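Local atomic coordinates of short-chain type dehydrogenase/reductase (Mycobacterium ulcerans, PDB entry 3SVT), a protein that probably catalyses NAD(P)-dependent oxidation or reduction of a substrate not yet identified, as a member of the short-chain dehydrogenase/reductase family. Residues G144-S155 with W186-G195; L211-L221 with D253-F264. One frame throughout, in Å; residues are numbered along the deposited sequence.

Interaction 1: residues G144-S155 with W186-G195; sequences GSFVGISSIAAS and WVRVNSIRPG
Pro-194 O takes two bonds, one from Ile-152 N at 3.0 Å and one from a water. The same water also bonds Ser-151 OG, which caps the short helix that follows by accepting from Ala-153 N at 3.0 Å. Upstream, strands 144-149 and 187-194 run parallel, and a ladder of backbone bonds joins them from Gly-144 to Ser-150. A second water donates to Ser-145 OG and Phe-146 O and accepts from Asn-190 ND2. On the sheet face of Val-147, the CD1 of Ile-192 packs tightly on Val-147 CG1, 3.4 Å apart, and also meets Ile-149 CD1. Ser-145 CB lies over one face of the Arg-188 guanidinium. That group is held by Leu-237 O and Val-245 O. Arg-193 runs extended from CG to NE, which carries its guanidinium under Ser-155 CB, 3.3 Å from NH1. Its NE forms a salt bridge with Asp-172, whose carboxylate also bonds Ser-150 OG and Ser-191 OG. Helix 163-182 connects the two strands in a beta-alpha-beta crossover of the Rossmann fold.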
loop_
_atom_site.group_PDB
_atom_site.type_symbol
_atom_site.label_atom_id
_atom_site.label_comp_id
_atom_site.label_asym_id
_atom_site.label_seq_id
_atom_site.Cartn_x
_atom_site.Cartn_y
_atom_site.Cartn_z
ATOM N N GLY B 144 22.771 6.563 -13.138
ATOM C CA GLY B 144 21.905 6.218 -14.261
ATOM C C GLY B 144 20.519 5.898 -13.774
ATOM O O GLY B 144 20.189 6.191 -12.629
ATOM N N SER B 145 19.704 5.289 -14.635
ATOM C CA SER B 145 18.280 5.087 -14.342
ATOM C C SER B 145 17.765 3.757 -14.881
ATOM O O SER B 145 17.847 3.507 -16.080
ATOM C CB SER B 145 17.444 6.250 -14.944
ATOM O OG SER B 145 16.045 6.017 -14.748
ATOM N N PHE B 146 17.247 2.906 -13.995
ATOM C CA PHE B 146 16.768 1.587 -14.376
ATOM C C PHE B 146 15.231 1.619 -14.265
ATOM O O PHE B 146 14.706 1.993 -13.232
ATOM C CB PHE B 146 17.344 0.524 -13.434
ATOM C CG PHE B 146 17.046 -0.884 -13.852
ATOM C CD1 PHE B 146 15.781 -1.435 -13.666
ATOM C CD2 PHE B 146 18.042 -1.670 -14.447
ATOM C CE1 PHE B 146 15.509 -2.744 -14.070
ATOM C CE2 PHE B 146 17.776 -2.969 -14.851
ATOM C CZ PHE B 146 16.516 -3.509 -14.666
ATOM N N VAL B 147 14.533 1.250 -15.319
ATOM C CA VAL B 147 13.091 1.184 -15.300
ATOM C C VAL B 147 12.624 -0.253 -15.583
ATOM O O VAL B 147 12.849 -0.818 -16.675
ATOM C CB VAL B 147 12.494 2.154 -16.349
ATOM C CG1 VAL B 147 10.922 2.108 -16.332
ATOM C CG2 VAL B 147 13.036 3.575 -16.123
ATOM N N GLY B 148 11.958 -0.838 -14.608
ATOM C CA GLY B 148 11.378 -2.151 -14.761
ATOM C C GLY B 148 9.929 -2.077 -15.179
ATOM O O GLY B 148 9.130 -1.323 -14.594
ATOM N N ILE B 149 9.568 -2.867 -16.181
ATOM C CA ILE B 149 8.159 -2.932 -16.598
ATOM C C ILE B 149 7.435 -4.090 -15.916
ATOM O O ILE B 149 7.704 -5.257 -16.188
ATOM C CB ILE B 149 7.987 -3.066 -18.104
ATOM C CG1 ILE B 149 8.783 -1.976 -18.837
ATOM C CG2 ILE B 149 6.479 -3.017 -18.458
ATOM C CD1 ILE B 149 8.314 -0.569 -18.570
ATOM N N SER B 150 6.506 -3.741 -15.037
ATOM C CA SER B 150 5.766 -4.711 -14.252
ATOM C C SER B 150 4.387 -4.941 -14.893
ATOM O O SER B 150 4.311 -5.142 -16.089
ATOM C CB SER B 150 5.689 -4.219 -12.811
ATOM O OG SER B 150 4.947 -5.086 -11.969
ATOM N N SER B 151 3.314 -4.935 -14.103
ATOM C CA SER B 151 1.950 -5.091 -14.613
ATOM C C SER B 151 0.934 -4.731 -13.546
ATOM O O SER B 151 1.190 -4.862 -12.348
ATOM C CB SER B 151 1.669 -6.536 -15.023
ATOM O OG SER B 151 0.310 -6.699 -15.429
ATOM N N ILE B 152 -0.248 -4.303 -13.987
ATOM C CA ILE B 152 -1.370 -4.163 -13.069
ATOM C C ILE B 152 -1.714 -5.495 -12.356
ATOM O O ILE B 152 -2.323 -5.495 -11.285
ATOM C CB ILE B 152 -2.609 -3.641 -13.798
ATOM C CG1 ILE B 152 -3.724 -3.310 -12.788
ATOM C CG2 ILE B 152 -3.059 -4.658 -14.843
ATOM C CD1 ILE B 152 -4.738 -2.307 -13.317
ATOM N N ALA B 153 -1.343 -6.625 -12.948
ATOM C CA ALA B 153 -1.493 -7.913 -12.294
ATOM C C ALA B 153 -0.799 -7.952 -10.927
ATOM O O ALA B 153 -1.240 -8.688 -10.050
ATOM C CB ALA B 153 -1.011 -9.055 -13.204
ATOM N N ALA B 154 0.247 -7.139 -10.736
ATOM C CA ALA B 154 0.896 -6.981 -9.435
ATOM C C ALA B 154 0.123 -6.092 -8.462
ATOM O O ALA B 154 0.233 -6.285 -7.261
ATOM C CB ALA B 154 2.386 -6.419 -9.598
ATOM N N SER B 155 -0.625 -5.101 -8.948
ATOM C CA SER B 155 -1.302 -4.158 -8.034
ATOM C C SER B 155 -2.714 -4.620 -7.694
ATOM O O SER B 155 -3.219 -4.297 -6.633
ATOM C CB SER B 155 -1.363 -2.740 -8.611
ATOM O OG SER B 155 -2.023 -2.716 -9.862
ATOM N N TRP B 186 23.819 7.167 -7.095
ATOM C CA TRP B 186 23.053 7.942 -8.074
ATOM C C TRP B 186 22.416 7.069 -9.131
ATOM O O TRP B 186 22.152 7.552 -10.222
ATOM C CB TRP B 186 23.912 9.031 -8.773
ATOM C CG TRP B 186 24.559 10.046 -7.873
ATOM C CD1 TRP B 186 25.879 10.097 -7.519
ATOM C CD2 TRP B 186 23.943 11.197 -7.263
ATOM N NE1 TRP B 186 26.117 11.182 -6.710
ATOM C CE2 TRP B 186 24.952 11.877 -6.537
ATOM C CE3 TRP B 186 22.641 11.712 -7.247
ATOM C CZ2 TRP B 186 24.701 13.043 -5.807
ATOM C CZ3 TRP B 186 22.388 12.886 -6.510
ATOM C CH2 TRP B 186 23.419 13.529 -5.803
ATOM N N VAL B 187 22.172 5.795 -8.827
ATOM C CA VAL B 187 21.405 4.928 -9.716
ATOM C C VAL B 187 19.953 4.847 -9.198
ATOM O O VAL B 187 19.684 4.314 -8.112
ATOM C CB VAL B 187 22.005 3.505 -9.801
ATOM C CG1 VAL B 187 21.121 2.571 -10.679
ATOM C CG2 VAL B 187 23.463 3.551 -10.335
ATOM N N ARG B 188 19.033 5.395 -9.983
ATOM C CA ARG B 188 17.613 5.389 -9.654
ATOM C C ARG B 188 16.978 4.124 -10.216
ATOM O O ARG B 188 17.346 3.656 -11.294
ATOM C CB ARG B 188 16.938 6.641 -10.219
ATOM C CG ARG B 188 17.717 7.913 -9.836
ATOM C CD ARG B 188 17.065 9.173 -10.300
ATOM N NE ARG B 188 17.176 9.422 -11.742
ATOM C CZ ARG B 188 16.219 9.203 -12.637
ATOM N NH1 ARG B 188 15.039 8.646 -12.282
ATOM N NH2 ARG B 188 16.442 9.539 -13.917
ATOM N N VAL B 189 16.051 3.551 -9.468
ATOM C CA VAL B 189 15.372 2.339 -9.911
ATOM C C VAL B 189 13.883 2.499 -9.636
ATOM O O VAL B 189 13.485 2.819 -8.511
ATOM C CB VAL B 189 15.912 1.043 -9.211
ATOM C CG1 VAL B 189 15.296 -0.227 -9.867
ATOM C CG2 VAL B 189 17.438 0.999 -9.234
ATOM N N ASN B 190 13.072 2.295 -10.669
ATOM C CA ASN B 190 11.630 2.471 -10.581
ATOM C C ASN B 190 10.911 1.381 -11.371
ATOM O O ASN B 190 11.495 0.767 -12.277
ATOM C CB ASN B 190 11.204 3.856 -11.124
ATOM C CG ASN B 190 11.777 5.024 -10.332
ATOM O OD1 ASN B 190 11.324 5.303 -9.235
ATOM N ND2 ASN B 190 12.747 5.732 -10.907
ATOM N N SER B 191 9.642 1.152 -11.037
ATOM C CA SER B 191 8.788 0.207 -11.766
ATOM C C SER B 191 7.593 0.937 -12.400
ATOM O O SER B 191 7.009 1.842 -11.806
ATOM C CB SER B 191 8.282 -0.905 -10.854
ATOM O OG SER B 191 7.315 -1.689 -11.539
ATOM N N ILE B 192 7.246 0.525 -13.617
ATOM C CA ILE B 192 6.005 0.880 -14.252
ATOM C C ILE B 192 5.075 -0.346 -14.325
ATOM O O ILE B 192 5.493 -1.392 -14.825
ATOM C CB ILE B 192 6.231 1.415 -15.689
ATOM C CG1 ILE B 192 7.185 2.626 -15.674
ATOM C CG2 ILE B 192 4.910 1.771 -16.347
ATOM C CD1 ILE B 192 7.684 3.003 -17.026
ATOM N N ARG B 193 3.818 -0.196 -13.889
ATOM C CA ARG B 193 2.800 -1.247 -14.042
ATOM C C ARG B 193 1.741 -0.836 -15.069
ATOM O O ARG B 193 0.804 -0.125 -14.707
ATOM C CB ARG B 193 2.072 -1.458 -12.715
ATOM C CG ARG B 193 2.898 -2.119 -11.591
ATOM C CD ARG B 193 2.040 -1.997 -10.328
ATOM N NE ARG B 193 2.509 -2.700 -9.161
ATOM C CZ ARG B 193 2.192 -2.354 -7.904
ATOM N NH1 ARG B 193 1.462 -1.271 -7.623
ATOM N NH2 ARG B 193 2.652 -3.075 -6.922
ATOM N N PRO B 194 1.891 -1.249 -16.335
ATOM C CA PRO B 194 0.883 -0.953 -17.332
ATOM C C PRO B 194 -0.406 -1.728 -17.115
ATOM O O PRO B 194 -0.377 -2.846 -16.596
ATOM C CB PRO B 194 1.525 -1.399 -18.652
ATOM C CG PRO B 194 2.876 -1.865 -18.348
ATOM C CD PRO B 194 3.061 -1.947 -16.892
ATOM N N GLY B 195 -1.527 -1.146 -17.518
ATOM C CA GLY B 195 -2.804 -1.850 -17.502
ATOM C C GLY B 195 -2.984 -2.565 -18.842
ATOM O O GLY B 195 -2.068 -3.195 -19.357
HETATM O O HOH W 1 14.127 4.702 -13.054
HETATM O O HOH W 2 -0.146 -5.467 -17.885
#

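Interaction 2: residues L211-L221 with D253-F264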
loop_
_atom_site.group_PDB
_atom_site.type_symbol
_atom_site.label_atom_id
_atom_site.label_comp_id
_atom_site.label_asym_id
_atom_site.label_seq_id
_atom_site.Cartn_x
_atom_site.Cartn_y
_atom_site.Cartn_z
ATOM N N LEU B 211 -14.411 -9.704 -22.585
ATOM C CA LEU B 211 -13.237 -9.233 -21.835
ATOM C C LEU B 211 -12.932 -7.736 -22.043
ATOM O O LEU B 211 -12.518 -7.039 -21.104
ATOM C CB LEU B 211 -12.016 -10.071 -22.174
ATOM C CG LEU B 211 -12.165 -11.570 -21.874
ATOM C CD1 LEU B 211 -11.023 -12.352 -22.520
ATOM C CD2 LEU B 211 -12.232 -11.834 -20.384
ATOM N N SER B 212 -13.120 -7.235 -23.261
ATOM C CA SER B 212 -12.970 -5.789 -23.503
ATOM C C SER B 212 -13.994 -5.008 -22.683
ATOM O O SER B 212 -13.680 -3.957 -22.150
ATOM C CB SER B 212 -13.101 -5.431 -24.982
ATOM O OG SER B 212 -14.451 -5.541 -25.433
ATOM N N SER B 213 -15.211 -5.539 -22.590
ATOM C CA SER B 213 -16.277 -4.907 -21.818
ATOM C C SER B 213 -15.961 -4.893 -20.306
ATOM O O SER B 213 -16.187 -3.880 -19.607
ATOM C CB SER B 213 -17.609 -5.622 -22.079
ATOM O OG SER B 213 -18.609 -5.112 -21.227
ATOM N N ASP B 214 -15.461 -6.026 -19.804
ATOM C CA ASP B 214 -15.093 -6.122 -18.399
ATOM C C ASP B 214 -13.959 -5.133 -18.089
ATOM O O ASP B 214 -14.035 -4.385 -17.126
ATOM C CB ASP B 214 -14.689 -7.557 -18.006
ATOM C CG ASP B 214 -14.592 -7.739 -16.479
ATOM O OD1 ASP B 214 -15.647 -7.721 -15.796
ATOM O OD2 ASP B 214 -13.462 -7.889 -15.954
ATOM N N TYR B 215 -12.918 -5.115 -18.902
ATOM C CA TYR B 215 -11.815 -4.167 -18.677
ATOM C C TYR B 215 -12.316 -2.719 -18.691
ATOM O O TYR B 215 -11.888 -1.915 -17.876
ATOM C CB TYR B 215 -10.711 -4.336 -19.717
ATOM C CG TYR B 215 -9.610 -5.327 -19.367
ATOM C CD1 TYR B 215 -8.493 -4.928 -18.629
ATOM C CD2 TYR B 215 -9.648 -6.645 -19.833
ATOM C CE1 TYR B 215 -7.480 -5.823 -18.335
ATOM C CE2 TYR B 215 -8.629 -7.545 -19.533
ATOM C CZ TYR B 215 -7.551 -7.128 -18.798
ATOM O OH TYR B 215 -6.526 -8.009 -18.510
ATOM N N ALA B 216 -13.238 -2.410 -19.609
ATOM C CA ALA B 216 -13.738 -1.041 -19.772
ATOM C C ALA B 216 -14.476 -0.585 -18.516
ATOM O O ALA B 216 -14.276 0.535 -18.070
ATOM C CB ALA B 216 -14.633 -0.918 -21.018
ATOM N N MET B 217 -15.323 -1.459 -17.958
ATOM C CA MET B 217 -16.019 -1.179 -16.693
ATOM C C MET B 217 -15.045 -1.011 -15.501
ATOM O O MET B 217 -15.377 -0.353 -14.532
ATOM C CB MET B 217 -17.014 -2.296 -16.365
ATOM C CG MET B 217 -18.137 -2.462 -17.393
ATOM S SD MET B 217 -19.457 -1.244 -17.157
ATOM C CE MET B 217 -20.469 -1.523 -18.617
ATOM N N CYS B 218 -13.861 -1.613 -15.580
ATOM C CA CYS B 218 -12.859 -1.484 -14.513
ATOM C C CYS B 218 -11.976 -0.251 -14.673
ATOM O O CYS B 218 -11.201 0.023 -13.788
ATOM C CB CYS B 218 -11.962 -2.719 -14.435
ATOM S SG CYS B 218 -12.886 -4.255 -14.055
ATOM N N THR B 219 -12.110 0.473 -15.789
ATOM C CA THR B 219 -11.167 1.520 -16.202
ATOM C C THR B 219 -11.824 2.904 -16.291
ATOM O O THR B 219 -12.690 3.140 -17.120
ATOM C CB THR B 219 -10.509 1.171 -17.548
ATOM O OG1 THR B 219 -9.989 -0.163 -17.485
ATOM C CG2 THR B 219 -9.339 2.127 -17.855
ATOM N N PRO B 220 -11.433 3.823 -15.406
ATOM C CA PRO B 220 -12.108 5.127 -15.402
ATOM C C PRO B 220 -11.991 5.892 -16.713
ATOM O O PRO B 220 -12.985 6.382 -17.212
ATOM C CB PRO B 220 -11.436 5.870 -14.237
ATOM C CG PRO B 220 -11.028 4.749 -13.283
ATOM C CD PRO B 220 -10.746 3.538 -14.137
ATOM N N LEU B 221 -10.795 5.988 -17.278
ATOM C CA LEU B 221 -10.638 6.655 -18.562
ATOM C C LEU B 221 -11.246 5.803 -19.674
ATOM O O LEU B 221 -10.967 4.610 -19.768
ATOM C CB LEU B 221 -9.167 6.973 -18.857
ATOM C CG LEU B 221 -8.486 7.967 -17.902
ATOM C CD1 LEU B 221 -7.032 8.174 -18.320
ATOM C CD2 LEU B 221 -9.168 9.323 -17.939
ATOM N N ASP B 253 -2.375 2.980 -16.470
ATOM C CA ASP B 253 -3.481 2.003 -16.587
ATOM C C ASP B 253 -4.876 2.594 -16.739
ATOM O O ASP B 253 -5.880 1.878 -16.637
ATOM C CB ASP B 253 -3.427 1.071 -15.377
ATOM C CG ASP B 253 -3.822 1.745 -14.080
ATOM O OD1 ASP B 253 -4.163 2.953 -14.063
ATOM O OD2 ASP B 253 -3.806 1.020 -13.050
ATOM N N GLY B 254 -4.966 3.894 -17.033
ATOM C CA GLY B 254 -6.276 4.553 -17.157
ATOM C C GLY B 254 -7.075 4.664 -15.857
ATOM O O GLY B 254 -8.263 4.995 -15.877
ATOM N N GLY B 255 -6.409 4.406 -14.741
ATOM C CA GLY B 255 -7.009 4.365 -13.423
ATOM C C GLY B 255 -7.588 3.016 -13.014
ATOM O O GLY B 255 -8.301 2.935 -12.014
ATOM N N GLN B 256 -7.298 1.955 -13.769
ATOM C CA GLN B 256 -7.897 0.640 -13.467
ATOM C C GLN B 256 -7.589 0.161 -12.041
ATOM O O GLN B 256 -8.432 -0.455 -11.413
ATOM C CB GLN B 256 -7.485 -0.427 -14.478
ATOM C CG GLN B 256 -8.102 -1.787 -14.162
ATOM C CD GLN B 256 -7.930 -2.828 -15.233
ATOM O OE1 GLN B 256 -7.336 -2.567 -16.281
ATOM N NE2 GLN B 256 -8.485 -4.039 -14.982
ATOM N N MET B 257 -6.426 0.507 -11.503
ATOM C CA MET B 257 -6.048 0.045 -10.167
ATOM C C MET B 257 -6.985 0.525 -9.075
ATOM O O MET B 257 -6.959 -0.007 -7.979
ATOM C CB MET B 257 -4.584 0.430 -9.824
ATOM C CG MET B 257 -4.379 1.865 -9.440
ATOM S SD MET B 257 -2.690 2.293 -8.933
ATOM C CE MET B 257 -3.074 3.622 -7.793
ATOM N N LEU B 258 -7.798 1.535 -9.358
ATOM C CA LEU B 258 -8.773 2.056 -8.414
ATOM C C LEU B 258 -10.002 1.183 -8.310
ATOM O O LEU B 258 -10.788 1.338 -7.348
ATOM C CB LEU B 258 -9.222 3.458 -8.834
ATOM C CG LEU B 258 -8.049 4.434 -8.978
ATOM C CD1 LEU B 258 -8.542 5.719 -9.613
ATOM C CD2 LEU B 258 -7.445 4.637 -7.612
ATOM N N ARG B 259 -10.178 0.297 -9.283
ATOM C CA ARG B 259 -11.321 -0.624 -9.302
ATOM C C ARG B 259 -10.761 -2.041 -9.063
ATOM O O ARG B 259 -10.156 -2.276 -8.028
ATOM C CB ARG B 259 -12.099 -0.459 -10.610
ATOM C CG ARG B 259 -12.566 0.991 -10.801
ATOM C CD ARG B 259 -13.713 1.192 -11.776
ATOM N NE ARG B 259 -13.988 2.641 -11.917
ATOM C CZ ARG B 259 -14.578 3.233 -12.963
ATOM N NH1 ARG B 259 -15.009 2.523 -14.014
ATOM N NH2 ARG B 259 -14.742 4.563 -12.959
ATOM N N ARG B 260 -10.919 -2.977 -9.989
ATOM C CA ARG B 260 -10.394 -4.326 -9.764
ATOM C C ARG B 260 -9.663 -4.856 -10.991
ATOM O O ARG B 260 -9.745 -4.295 -12.080
ATOM C CB ARG B 260 -11.525 -5.277 -9.380
ATOM C CG ARG B 260 -12.641 -5.355 -10.385
ATOM C CD ARG B 260 -13.501 -6.581 -10.182
ATOM N NE ARG B 260 -14.633 -6.544 -11.092
ATOM C CZ ARG B 260 -14.591 -6.920 -12.371
ATOM N NH1 ARG B 260 -13.474 -7.400 -12.918
ATOM N NH2 ARG B 260 -15.679 -6.842 -13.107
ATOM N N GLY B 261 -8.933 -5.955 -10.813
ATOM C CA GLY B 261 -8.430 -6.675 -11.944
ATOM C C GLY B 261 -9.593 -7.244 -12.750
ATOM O O GLY B 261 -10.714 -7.308 -12.261
ATOM N N PRO B 262 -9.316 -7.694 -13.984
ATOM C CA PRO B 262 -10.332 -8.266 -14.838
ATOM C C PRO B 262 -10.837 -9.630 -14.368
ATOM O O PRO B 262 -10.135 -10.383 -13.663
ATOM C CB PRO B 262 -9.612 -8.397 -16.184
ATOM C CG PRO B 262 -8.217 -8.699 -15.789
ATOM C CD PRO B 262 -7.979 -7.777 -14.594
ATOM N N ASP B 263 -12.066 -9.919 -14.769
ATOM C CA ASP B 263 -12.737 -11.191 -14.512
ATOM C C ASP B 263 -12.797 -11.927 -15.847
ATOM O O ASP B 263 -13.553 -11.533 -16.737
ATOM C CB ASP B 263 -14.138 -10.888 -13.980
ATOM C CG ASP B 263 -14.976 -12.129 -13.742
ATOM O OD1 ASP B 263 -14.531 -13.282 -13.996
ATOM O OD2 ASP B 263 -16.111 -11.920 -13.299
ATOM N N PHE B 264 -11.999 -12.993 -15.986
ATOM C CA PHE B 264 -11.902 -13.748 -17.248
ATOM C C PHE B 264 -12.894 -14.918 -17.278
ATOM O O PHE B 264 -12.752 -15.829 -18.100
ATOM C CB PHE B 264 -10.478 -14.257 -17.493
ATOM C CG PHE B 264 -9.572 -13.277 -18.238
ATOM C CD1 PHE B 264 -9.338 -11.992 -17.743
ATOM C CD2 PHE B 264 -8.930 -13.669 -19.413
ATOM C CE1 PHE B 264 -8.516 -11.095 -18.438
ATOM C CE2 PHE B 264 -8.076 -12.793 -20.125
ATOM C CZ PHE B 264 -7.860 -11.497 -19.633
HETATM O O HOH W 3 -15.615 2.642 -16.763
#
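Gly-254 O accepts from Leu-221 N at 3.1 Å. Gly-254 and Gly-255 are the middle of a type I' turn, and the Pro-220 ring sits against it, its CD 3.3 Å from Gly-255 O. Gln-256 brings OE1 to the edge of the Tyr-215 ring, with amide and ring planes 88° apart. The extended Arg-259 chain runs along Cys-218 O, its CB 3.3 Å away, toward Pro-220. Its NH1 bonds Met-217 O at 2.9 Å and a water, while Pro-220 CG lies over one guanidinium face, near its rim. Its NE forms a salt bridge with Asp-180 of a neighbouring subunit. This packing joins the end of helix 209-218 to the segment after the last strand of the Rossmann fold. Arg-260 grips Asp-214 end-on, NH2 to OD1 at 2.8 Å and NH1 to OD2 at 3.1 Å. Asp-214 CG, anti to its own N (chi1 -168°), sets the carboxylate there. The two planes are 24° apart, and Cys-218 SG lies over one guanidinium face. Pro-262 CB makes a CH-pi contact over the Tyr-215 ring, 3.8 Å from the centroid. Asp-263 N adds a 2.7 Å bond to Asp-214 OD2 from above the carboxylate plane. Phe-264 turns one ring face to Leu-211 CD2.

Interaction 1 lies in the core of the chain, and interaction 2 lies about 20 Å away, centre to centre, near subunit interfaces. Both are largely buried. The first joins two strands of the central sheet through regular backbone bonds and aliphatic packing. The second holds a helix end to a loop mainly by side chains, with a salt bridge and CH-pi contacts. Charge in interaction 1 is paired within the chain, while interaction 2 has both an internal pair and one across the subunit boundary. The two contacts meet where Ile-152 CD1 packs on Gln-256 CG at 3.5 Å and Gly-195 lies against Asp-253. Both touch the second subunit.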